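Local coordinates for putative heme binding protein (Tannerella forsythia, PDB 6EU8), which probably binds heme as a member of the HmuY-like family, with heme-binding properties that differ from those of Porphyromonas gingivalis HmuY, at residues T26-N29 with Q34-T37. Sequence-based numbering, arbitrary orientation.
Sequences TYVN and QTET
T26 lies against T37 across the two antiparallel strands of a β-hairpin, the two side chains crossing at a slant so that their hydroxyls meet. T26 OG1 and T37 OG1 are 3.0 Å apart and hydrogen-bonded, and either may be the donor. In both residues OG1 sits anti to the carbonyl carbon (chi1 -60° in T26, with T37 matching); in T26 this leaves CG2 anti to the backbone N, directed toward the T35 end, 4.1 Å from T35 CB. V28 continues this face: its CG2 approaches T35 CG2 at 4.2 Å, and I17 of strand 11-18 packs on T26, V28 and T35.

Y27 and E36 occupy the opposite face as a hydrogen-bonded pair, Y27 N giving a nearly straight bond of 2.8 Å to E36 O and E36 N returning one to Y27 O. The carbonyl oxygen of E36 also lies near the plane of the Y27 ring, at its CD1 edge, while W69 meets that ring edge-to-face. The carboxylate of E36 leads away from the tyrosine and is hydrogen-bonded by H38 NE2 and by the backbone N-H groups of K66 and I67.

At the turn, N29 N bonds to Q34 O at 2.9 Å, with an N-H...O angle of 169°. The side chains of N29 and Q34 lie side by side, pointing the same way, with their amide planes turned 52° apart. They do not bond to each other; T32 bonds to both, through its N to N29 OD1 and its OG1 to Q34 OE1, and N29 ND2 reaches K68 O. Strand 35-39, outermost in its four-stranded sheet within this chain, is held to strand 24-28 by main-chain bonds and one hydroxyl pair, whereas the longer polar side chains tie the hairpin to its own turn and to residues 66-68.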
loop_
_atom_site.group_PDB
_atom_site.type_symbol
_atom_site.label_atom_id
_atom_site.label_comp_id
_atom_site.label_asym_id
_atom_site.label_seq_id
_atom_site.Cartn_x
_atom_site.Cartn_y
_atom_site.Cartn_z
ATOM N N THR A 26 4.798 5.087 -2.944
ATOM C CA THR A 26 6.162 4.621 -2.655
ATOM C C THR A 26 6.250 3.127 -2.958
ATOM O O THR A 26 5.531 2.318 -2.340
ATOM C CB THR A 26 6.580 4.953 -1.206
ATOM O OG1 THR A 26 6.535 6.377 -1.044
ATOM C CG2 THR A 26 8.006 4.500 -0.916
ATOM N N TYR A 27 7.117 2.761 -3.918
ATOM C CA TYR A 27 7.325 1.378 -4.381
ATOM C C TYR A 27 8.467 0.744 -3.571
ATOM O O TYR A 27 9.514 1.370 -3.414
ATOM C CB TYR A 27 7.619 1.378 -5.912
ATOM C CG TYR A 27 6.505 2.034 -6.727
ATOM C CD1 TYR A 27 6.489 3.419 -6.974
ATOM C CD2 TYR A 27 5.437 1.291 -7.201
ATOM C CE1 TYR A 27 5.446 4.013 -7.688
ATOM C CE2 TYR A 27 4.374 1.887 -7.904
ATOM C CZ TYR A 27 4.394 3.252 -8.147
ATOM O OH TYR A 27 3.346 3.864 -8.849
ATOM N N VAL A 28 8.244 -0.459 -3.033
ATOM C CA VAL A 28 9.158 -1.093 -2.048
ATOM C C VAL A 28 9.638 -2.467 -2.533
ATOM O O VAL A 28 8.835 -3.351 -2.815
ATOM C CB VAL A 28 8.474 -1.289 -0.661
ATOM C CG1 VAL A 28 9.448 -1.842 0.403
ATOM C CG2 VAL A 28 7.830 0.011 -0.169
ATOM N N ASN A 29 10.982 -2.628 -2.593
ATOM C CA ASN A 29 11.636 -3.911 -2.842
ATOM C C ASN A 29 11.999 -4.554 -1.498
ATOM O O ASN A 29 12.856 -4.027 -0.769
ATOM C CB ASN A 29 12.914 -3.674 -3.662
ATOM C CG ASN A 29 13.539 -4.961 -4.167
ATOM O OD1 ASN A 29 13.686 -5.926 -3.421
ATOM N ND2 ASN A 29 13.905 -4.982 -5.446
ATOM N N GLN A 34 15.373 -1.399 -1.212
ATOM C CA GLN A 34 15.313 -0.166 -1.989
ATOM C C GLN A 34 13.857 0.316 -2.087
ATOM O O GLN A 34 12.942 -0.521 -2.112
ATOM C CB GLN A 34 15.765 -0.406 -3.427
ATOM C CG GLN A 34 17.206 -0.853 -3.657
ATOM C CD GLN A 34 17.368 -1.480 -5.046
ATOM O OE1 GLN A 34 16.765 -2.521 -5.357
ATOM N NE2 GLN A 34 18.149 -0.829 -5.904
ATOM N N THR A 35 13.697 1.641 -2.149
ATOM C CA THR A 35 12.391 2.292 -2.386
ATOM C C THR A 35 12.507 3.423 -3.404
ATOM O O THR A 35 13.606 3.958 -3.611
ATOM C CB THR A 35 11.773 2.869 -1.108
ATOM O OG1 THR A 35 12.563 3.968 -0.638
ATOM C CG2 THR A 35 11.633 1.825 -0.034
ATOM N N GLU A 36 11.377 3.760 -4.041
ATOM C CA GLU A 36 11.245 4.875 -5.005
ATOM C C GLU A 36 9.863 5.494 -4.854
ATOM O O GLU A 36 8.870 4.761 -4.758
ATOM C CB GLU A 36 11.396 4.392 -6.456
ATOM C CG GLU A 36 12.729 4.697 -7.123
ATOM C CD GLU A 36 12.824 4.107 -8.527
ATOM O OE1 GLU A 36 11.965 4.379 -9.400
ATOM O OE2 GLU A 36 13.768 3.335 -8.775
ATOM N N THR A 37 9.811 6.825 -4.832
ATOM C CA THR A 37 8.560 7.548 -4.694
ATOM C C THR A 37 8.245 8.283 -6.016
ATOM O O THR A 37 9.095 9.028 -6.532
ATOM C CB THR A 37 8.590 8.516 -3.495
ATOM O OG1 THR A 37 8.844 7.780 -2.280
ATOM C CG2 THR A 37 7.292 9.290 -3.347
#